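Local coordinates for ginlfy protein (Ginkgo biloba, PDB 4UDE) that is probably a DNA-binding transcription activator of the LEAFY family, represented here by its SAM oligomerization domain, at residues Leu25-Glu30 and Asp55-Asp60; Met41-Leu46 and Gly68-Val73. All blocks are in the same frame, centred on the assembly; numbering follows the deposited sequence.

Contact 1: Leu25-Glu30 and Asp55-Asp60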
ATOM      1  N   LEU A  25      -2.463  -3.499  -6.396  1.00 29.27           N
ATOM      2  CA  LEU A  25      -2.422  -2.030  -6.521  1.00 30.10           C
ATOM      3  C   LEU A  25      -3.737  -1.483  -7.035  1.00 33.53           C
ATOM      4  O   LEU A  25      -4.267  -0.518  -6.477  1.00 32.94           O
ATOM      5  CB  LEU A  25      -1.249  -1.554  -7.417  1.00 30.35           C
ATOM      6  CG  LEU A  25       0.149  -1.892  -6.901  1.00 37.01           C
ATOM      7  CD1 LEU A  25       1.222  -1.570  -7.931  1.00 36.57           C
ATOM      8  CD2 LEU A  25       0.432  -1.190  -5.581  1.00 41.10           C
ATOM      9  N   THR A  26      -4.263  -2.123  -8.092  1.00 29.40           N
ATOM     10  CA  THR A  26      -5.536  -1.818  -8.746  1.00 29.04           C
ATOM     11  C   THR A  26      -6.669  -1.877  -7.714  1.00 30.19           C
ATOM     12  O   THR A  26      -7.489  -0.965  -7.671  1.00 30.62           O
ATOM     13  CB  THR A  26      -5.726  -2.778  -9.949  1.00 39.92           C
ATOM     14  OG1 THR A  26      -5.021  -2.237 -11.064  1.00 46.13           O
ATOM     15  CG2 THR A  26      -7.158  -2.967 -10.332  1.00 43.09           C
ATOM     16  N   LYS A  27      -6.705  -2.931  -6.893  1.00 25.01           N
ATOM     17  CA  LYS A  27      -7.737  -3.051  -5.888  1.00 26.45           C
ATOM     18  C   LYS A  27      -7.619  -1.969  -4.800  1.00 30.95           C
ATOM     19  O   LYS A  27      -8.634  -1.409  -4.406  1.00 31.19           O
ATOM     20  CB  LYS A  27      -7.774  -4.472  -5.289  1.00 29.02           C
ATOM     21  CG  LYS A  27      -9.003  -4.732  -4.401  1.00 33.32           C
ATOM     22  CD  LYS A  27     -10.368  -4.481  -5.047  1.00 39.19           C
ATOM     23  CE  LYS A  27     -10.727  -5.493  -6.107  1.00 45.37           C
ATOM     24  NZ  LYS A  27     -12.035  -5.173  -6.738  1.00 54.32           N
ATOM     25  N   MET A  28      -6.401  -1.654  -4.354  1.00 27.15           N
ATOM     26  CA  MET A  28      -6.161  -0.603  -3.345  1.00 27.61           C
ATOM     27  C   MET A  28      -6.629   0.788  -3.831  1.00 30.64           C
ATOM     28  O   MET A  28      -7.258   1.508  -3.068  1.00 28.97           O
ATOM     29  CB  MET A  28      -4.692  -0.592  -2.909  1.00 29.34           C
ATOM     30  CG  MET A  28      -4.290  -1.839  -2.145  1.00 32.36           C
ATOM     31  SD  MET A  28      -2.537  -1.840  -1.688  1.00 36.99           S
ATOM     32  CE  MET A  28      -2.569  -0.613  -0.377  1.00 34.90           C
ATOM     33  N   VAL A  29      -6.403   1.117  -5.117  1.00 28.80           N
ATOM     34  CA  VAL A  29      -6.858   2.378  -5.738  1.00 29.72           C
ATOM     35  C   VAL A  29      -8.396   2.430  -5.717  1.00 35.28           C
ATOM     36  O   VAL A  29      -8.976   3.438  -5.319  1.00 34.70           O
ATOM     37  CB  VAL A  29      -6.317   2.519  -7.190  1.00 34.24           C
ATOM     38  CG1 VAL A  29      -6.963   3.700  -7.927  1.00 34.04           C
ATOM     39  CG2 VAL A  29      -4.803   2.659  -7.186  1.00 34.24           C
ATOM     40  N   GLU A  30      -9.037   1.314  -6.116  1.00 32.70           N
ATOM     41  CA  GLU A  30     -10.480   1.139  -6.178  1.00 33.52           C
ATOM     42  C   GLU A  30     -11.100   1.293  -4.770  1.00 39.65           C
ATOM     43  O   GLU A  30     -12.195   1.859  -4.631  1.00 38.75           O
ATOM     44  CB  GLU A  30     -10.763  -0.222  -6.806  1.00 34.81           C
ATOM     45  CG  GLU A  30     -12.216  -0.600  -7.000  1.00 49.79           C
ATOM     46  CD  GLU A  30     -12.378  -2.031  -7.484  1.00 80.61           C
ATOM     47  OE1 GLU A  30     -11.538  -2.500  -8.292  1.00 65.70           O
ATOM     48  OE2 GLU A  30     -13.342  -2.692  -7.033  1.00 81.77           O
ATOM     49  N   ASP A  55     -10.006 -11.399   2.687  1.00 36.81           N
ATOM     50  CA  ASP A  55     -11.334 -11.828   3.150  1.00 36.59           C
ATOM     51  C   ASP A  55     -12.529 -11.209   2.436  1.00 38.50           C
ATOM     52  O   ASP A  55     -13.476 -11.921   2.133  1.00 37.97           O
ATOM     53  CB  ASP A  55     -11.471 -11.653   4.678  1.00 38.51           C
ATOM     54  CG  ASP A  55     -10.525 -12.490   5.542  1.00 46.61           C
ATOM     55  OD1 ASP A  55      -9.816 -13.368   4.986  1.00 46.20           O
ATOM     56  OD2 ASP A  55     -10.528 -12.298   6.779  1.00 53.20           O
ATOM     57  N   ILE A  56     -12.518  -9.896   2.211  1.00 33.58           N
ATOM     58  CA  ILE A  56     -13.661  -9.208   1.620  1.00 33.64           C
ATOM     59  C   ILE A  56     -13.511  -8.986   0.127  1.00 37.86           C
ATOM     60  O   ILE A  56     -14.459  -9.214  -0.632  1.00 37.16           O
ATOM     61  CB  ILE A  56     -13.935  -7.881   2.402  1.00 36.60           C
ATOM     62  CG1 ILE A  56     -14.176  -8.172   3.909  1.00 37.42           C
ATOM     63  CG2 ILE A  56     -15.100  -7.073   1.796  1.00 34.69           C
ATOM     64  CD1 ILE A  56     -13.841  -7.037   4.800  1.00 48.77           C
ATOM     65  N   TYR A  57     -12.333  -8.500  -0.279  1.00 33.88           N
ATOM     66  CA  TYR A  57     -12.033  -8.106  -1.645  1.00 34.73           C
ATOM     67  C   TYR A  57     -11.508  -9.231  -2.518  1.00 41.90           C
ATOM     68  O   TYR A  57     -11.432  -9.107  -3.748  1.00 42.09           O
ATOM     69  CB  TYR A  57     -11.208  -6.807  -1.657  1.00 35.36           C
ATOM     70  CG  TYR A  57     -12.021  -5.652  -1.103  1.00 37.22           C
ATOM     71  CD1 TYR A  57     -12.915  -4.956  -1.912  1.00 38.55           C
ATOM     72  CD2 TYR A  57     -12.000  -5.345   0.257  1.00 39.01           C
ATOM     73  CE1 TYR A  57     -13.712  -3.929  -1.398  1.00 39.36           C
ATOM     74  CE2 TYR A  57     -12.819  -4.337   0.790  1.00 39.92           C
ATOM     75  CZ  TYR A  57     -13.668  -3.628  -0.046  1.00 48.90           C
ATOM     76  OH  TYR A  57     -14.470  -2.619   0.449  1.00 53.63           O
ATOM     77  N   ARG A  58     -11.232 -10.369  -1.870  1.00 40.18           N
ATOM     78  CA  ARG A  58     -10.791 -11.620  -2.493  1.00 40.86           C
ATOM     79  C   ARG A  58      -9.560 -11.455  -3.378  1.00 43.19           C
ATOM     80  O   ARG A  58      -9.424 -12.146  -4.390  1.00 42.74           O
ATOM     81  CB  ARG A  58     -11.960 -12.364  -3.198  1.00 42.12           C
ATOM     82  CG  ARG A  58     -13.233 -12.458  -2.347  1.00 51.88           C
ATOM     83  CD  ARG A  58     -14.056 -13.689  -2.655  1.00 59.14           C
ATOM     84  NE  ARG A  58     -13.933 -14.629  -1.548  1.00 71.25           N
ATOM     85  CZ  ARG A  58     -13.720 -15.937  -1.662  1.00 75.12           C
ATOM     86  NH1 ARG A  58     -13.659 -16.508  -2.860  1.00 43.84           N
ATOM     87  NH2 ARG A  58     -13.607 -16.689  -0.580  1.00 65.61           N
ATOM     88  N   VAL A  59      -8.633 -10.574  -2.961  1.00 38.57           N
ATOM     89  CA  VAL A  59      -7.399 -10.405  -3.714  1.00 37.64           C
ATOM     90  C   VAL A  59      -6.438 -11.545  -3.357  1.00 36.27           C
ATOM     91  O   VAL A  59      -6.380 -11.972  -2.205  1.00 32.80           O
ATOM     92  CB  VAL A  59      -6.760  -8.966  -3.704  1.00 41.90           C
ATOM     93  CG1 VAL A  59      -7.801  -7.880  -3.492  1.00 41.09           C
ATOM     94  CG2 VAL A  59      -5.648  -8.828  -2.689  1.00 41.96           C
ATOM     95  N   ASP A  60      -5.764 -12.095  -4.353  1.00 34.03           N
ATOM     96  CA  ASP A  60      -4.794 -13.148  -4.083  1.00 34.85           C
ATOM     97  C   ASP A  60      -3.460 -12.479  -3.721  1.00 39.47           C
ATOM     98  O   ASP A  60      -2.870 -11.770  -4.554  1.00 39.06           O
ATOM     99  CB  ASP A  60      -4.635 -14.076  -5.297  1.00 37.35           C
ATOM    100  CG  ASP A  60      -3.653 -15.213  -5.074  1.00 50.25           C
ATOM    101  OD1 ASP A  60      -3.739 -15.881  -4.006  1.00 49.27           O
ATOM    102  OD2 ASP A  60      -2.810 -15.444  -5.965  1.00 60.97           O
TER
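Lys27 meets Val59 and Tyr57 with the carbon part of its side chain. The tightest approach is that of Lys27 CG to Val59 CG1, 3.5 Å, somewhat closer than usual for two carbons; Lys27 CB stands 3.9 Å from the same methyl. One methylene further out, Lys27 CD lies 4.1 Å from Tyr57 CD1 and almost as near Tyr57 CB, and the two side chains run at about a right angle to each other. No hydrogen bond or salt bridge joins the segments, so the contact is apolar, and it is small, burying 131 Å² in all.

The course of the lysine explains this division of labour. With CG anti to the backbone N (chi1 -170°) the chain sets out toward the loop, and bends at the next two torsions then turn its ammonium group back to its own helix, toward the C-terminal end. There Lys27 NZ forms a salt bridge of 2.8 Å with Glu30 OE2, three residues on, reaching the oxygen from above the carboxylate plane, 38° out of it.

In the all-helical SAM domain this joins the last turn of helix 22-30 to the loop between helix 43-55 and the long helix 63-83, the last one modelled. The loop is shaped by Arg58, the first residue after the preceding helix to leave helical backbone angles; its positive phi of 54° marks the change of direction that precedes Val59.

Further out, Ile56 CG2 sits 3.7 Å above one face of the Tyr57 ring, toward its rim, while Thr52 and Met31 also touch the tyrosine. Leu53 packs against both Lys27 and Val59, and its backbone is hydrogen-bonded to that of Val59. On the helix side, Leu25 and Met28 pack on helix 2-15.

Contact 2: Met41-Leu46 and Gly68-Val73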
ATOM      1  N   MET A  41      -1.223   5.474   8.978  1.00 27.07           N
ATOM      2  CA  MET A  41      -1.933   4.348   9.584  1.00 26.21           C
ATOM      3  C   MET A  41      -1.000   3.594  10.514  1.00 30.09           C
ATOM      4  O   MET A  41       0.199   3.596  10.300  1.00 28.99           O
ATOM      5  CB  MET A  41      -2.470   3.393   8.494  1.00 27.23           C
ATOM      6  CG  MET A  41      -3.757   3.883   7.870  1.00 28.92           C
ATOM      7  SD  MET A  41      -4.202   3.035   6.319  1.00 31.53           S
ATOM      8  CE  MET A  41      -4.418   1.358   6.890  1.00 28.05           C
ATOM      9  N   THR A  42      -1.542   2.918  11.522  1.00 27.99           N
ATOM     10  CA  THR A  42      -0.688   2.144  12.421  1.00 28.91           C
ATOM     11  C   THR A  42      -0.381   0.781  11.775  1.00 33.95           C
ATOM     12  O   THR A  42      -1.050   0.385  10.811  1.00 32.21           O
ATOM     13  CB  THR A  42      -1.366   1.950  13.793  1.00 33.18           C
ATOM     14  OG1 THR A  42      -2.549   1.185  13.612  1.00 31.72           O
ATOM     15  CG2 THR A  42      -1.676   3.279  14.522  1.00 29.60           C
ATOM     16  N   GLU A  43       0.599   0.053  12.336  1.00 31.34           N
ATOM     17  CA  GLU A  43       0.946  -1.315  11.904  1.00 31.84           C
ATOM     18  C   GLU A  43      -0.267  -2.235  11.988  1.00 33.53           C
ATOM     19  O   GLU A  43      -0.475  -3.059  11.090  1.00 32.29           O
ATOM     20  CB  GLU A  43       2.056  -1.886  12.797  1.00 33.44           C
ATOM     21  CG  GLU A  43       3.390  -1.195  12.570  1.00 42.17           C
ATOM     22  CD  GLU A  43       4.338  -1.938  11.656  1.00 55.81           C
ATOM     23  OE1 GLU A  43       4.204  -3.178  11.542  1.00 52.08           O
ATOM     24  OE2 GLU A  43       5.268  -1.292  11.122  1.00 45.39           O
ATOM     25  N   GLN A  44      -1.080  -2.078  13.062  1.00 29.95           N
ATOM     26  CA  GLN A  44      -2.307  -2.864  13.265  1.00 30.01           C
ATOM     27  C   GLN A  44      -3.362  -2.546  12.188  1.00 32.53           C
ATOM     28  O   GLN A  44      -4.014  -3.465  11.704  1.00 32.82           O
ATOM     29  CB  GLN A  44      -2.877  -2.669  14.687  1.00 31.69           C
ATOM     30  CG  GLN A  44      -4.099  -3.566  15.031  1.00 47.46           C
ATOM     31  CD  GLN A  44      -3.849  -5.050  14.807  1.00 70.99           C
ATOM     32  OE1 GLN A  44      -2.903  -5.639  15.351  1.00 68.86           O
ATOM     33  NE2 GLN A  44      -4.683  -5.682  13.976  1.00 61.07           N
ATOM     34  N   GLU A  45      -3.503  -1.261  11.794  1.00 28.58           N
ATOM     35  CA  GLU A  45      -4.464  -0.841  10.756  1.00 27.01           C
ATOM     36  C   GLU A  45      -4.046  -1.385   9.395  1.00 29.03           C
ATOM     37  O   GLU A  45      -4.893  -1.813   8.617  1.00 27.61           O
ATOM     38  CB  GLU A  45      -4.643   0.687  10.741  1.00 27.72           C
ATOM     39  CG  GLU A  45      -5.329   1.200  12.006  1.00 32.27           C
ATOM     40  CD  GLU A  45      -5.316   2.706  12.205  1.00 39.43           C
ATOM     41  OE1 GLU A  45      -4.493   3.387  11.562  1.00 32.58           O
ATOM     42  OE2 GLU A  45      -6.122   3.210  13.016  1.00 45.49           O
ATOM     43  N   LEU A  46      -2.732  -1.428   9.137  1.00 27.09           N
ATOM     44  CA  LEU A  46      -2.197  -2.017   7.903  1.00 27.41           C
ATOM     45  C   LEU A  46      -2.470  -3.537   7.888  1.00 31.81           C
ATOM     46  O   LEU A  46      -2.875  -4.052   6.842  1.00 30.13           O
ATOM     47  CB  LEU A  46      -0.717  -1.699   7.723  1.00 27.78           C
ATOM     48  CG  LEU A  46      -0.395  -0.203   7.551  1.00 34.16           C
ATOM     49  CD1 LEU A  46       1.060   0.103   7.916  1.00 34.52           C
ATOM     50  CD2 LEU A  46      -0.748   0.304   6.128  1.00 37.63           C
ATOM     51  N   GLY A  68       5.695  -7.193   1.988  1.00 25.83           N
ATOM     52  CA  GLY A  68       6.053  -6.068   1.112  1.00 25.48           C
ATOM     53  C   GLY A  68       5.256  -4.794   1.331  1.00 30.20           C
ATOM     54  O   GLY A  68       5.824  -3.697   1.310  1.00 31.36           O
ATOM     55  N   ILE A  69       3.932  -4.906   1.539  1.00 27.13           N
ATOM     56  CA  ILE A  69       3.072  -3.724   1.794  1.00 26.03           C
ATOM     57  C   ILE A  69       3.527  -3.049   3.063  1.00 29.06           C
ATOM     58  O   ILE A  69       3.722  -1.833   3.077  1.00 28.72           O
ATOM     59  CB  ILE A  69       1.538  -4.084   1.817  1.00 28.90           C
ATOM     60  CG1 ILE A  69       1.030  -4.525   0.417  1.00 28.55           C
ATOM     61  CG2 ILE A  69       0.656  -2.933   2.427  1.00 26.43           C
ATOM     62  CD1 ILE A  69      -0.249  -5.353   0.422  1.00 28.74           C
ATOM     63  N   LYS A  70       3.758  -3.842   4.120  1.00 27.20           N
ATOM     64  CA  LYS A  70       4.203  -3.326   5.427  1.00 27.10           C
ATOM     65  C   LYS A  70       5.606  -2.726   5.366  1.00 29.81           C
ATOM     66  O   LYS A  70       5.832  -1.676   5.953  1.00 31.24           O
ATOM     67  CB  LYS A  70       4.166  -4.432   6.492  1.00 29.84           C
ATOM     68  CG  LYS A  70       2.800  -5.086   6.714  1.00 41.24           C
ATOM     69  CD  LYS A  70       1.923  -4.339   7.737  1.00 44.15           C
ATOM     70  CE  LYS A  70       2.469  -4.331   9.154  1.00 47.69           C
ATOM     71  NZ  LYS A  70       2.732  -5.704   9.685  1.00 49.87           N
ATOM     72  N   SER A  71       6.545  -3.391   4.678  1.00 25.33           N
ATOM     73  CA  SER A  71       7.933  -2.923   4.538  1.00 25.12           C
ATOM     74  C   SER A  71       8.010  -1.618   3.758  1.00 28.62           C
ATOM     75  O   SER A  71       8.800  -0.740   4.123  1.00 28.35           O
ATOM     76  CB  SER A  71       8.787  -3.989   3.853  1.00 26.73           C
ATOM     77  OG  SER A  71       9.141  -5.008   4.774  1.00 29.57           O
ATOM     78  N   ALA A  72       7.177  -1.486   2.690  1.00 24.63           N
ATOM     79  CA  ALA A  72       7.137  -0.284   1.857  1.00 24.32           C
ATOM     80  C   ALA A  72       6.649   0.908   2.677  1.00 27.38           C
ATOM     81  O   ALA A  72       7.256   1.970   2.595  1.00 25.63           O
ATOM     82  CB  ALA A  72       6.239  -0.504   0.642  1.00 25.32           C
ATOM     83  N   VAL A  73       5.620   0.709   3.535  1.00 26.05           N
ATOM     84  CA  VAL A  73       5.088   1.772   4.412  1.00 26.57           C
ATOM     85  C   VAL A  73       6.116   2.122   5.521  1.00 32.15           C
ATOM     86  O   VAL A  73       6.378   3.300   5.742  1.00 29.72           O
ATOM     87  CB  VAL A  73       3.665   1.448   4.949  1.00 30.22           C
ATOM     88  CG1 VAL A  73       3.166   2.527   5.924  1.00 29.84           C
ATOM     89  CG2 VAL A  73       2.678   1.292   3.794  1.00 30.24           C
TER
HETATM   90  O   HOH W   1       3.332  -5.607  12.696  1.00 52.55           O
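Two apolar meetings bring Leu46 against helix 63-83, in a contact burying 251 Å², both sides summed. Leu46 CD1 and Val73 CG1 approach tip to tip at 3.8 Å, both from buried residues, and the valine methyl is placed for this by lying anti to its backbone N (chi1 177°). Behind that pair, Leu46 CB rests 3.7 Å from Lys70 CD, so the leucine is met by an aliphatic methyl and by a lysine methylene.

The polar interactions gather at the end of Lys70. Bent at all three outer torsions, its chain curls toward Glu43. Glu43 OE1 comes closest to the last methylene, Lys70 CE, at 3.2 Å; Lys70 NZ is further from it, 3.5 Å, a long salt bridge. Water 1 spans the same two groups, donating to Glu43 OE1 at 2.8 Å and accepting from Lys70 NZ at 3.1 Å. Each charge has a second, stronger partner: Asp47 for the ammonium group and Arg74, through OE2, for the carboxylate. The contact thus lies within a network of alternating charges along the two helices.

A third group of bonds fixes the start of helix 43-55. Thr42 is its N-cap, and with Glu45 it forms a capping box: Glu45 N donates to Thr42 OG1 at 3.2 Å, and Thr42 N donates to Glu45 OE1 at 3.0 Å with an angle of 164° at the hydrogen.

Within the helical bundle of the SAM domain, the first turn of helix 43-55 lies against the first half of helix 63-83, while Ile69 and Ala72 carry that long helix onto Phe15 of helix 2-15.

Both contacts involve the part of the chain built from helix 43-55 and its exit loop, but at different ends: contact 2 uses the helix start, contact 1 the loop just after its end. Their centres are about 15 Å apart and their nearest atoms about 5 Å apart, without touching. Along the chain the segments alternate, 25-30, 41-46, 55-60 and 68-73, so the two contacts cross in sequence order, with all four segments inside one SAM domain. Contact 1 lies at the surface, its centre about 11 Å from the centre of the chain; contact 2 is partly buried, at about 7 Å, and buries nearly twice as much surface. Helix 2-15 is a common neighbour, through Phe15, which touches Leu25 as well as Ile69 and Ala72.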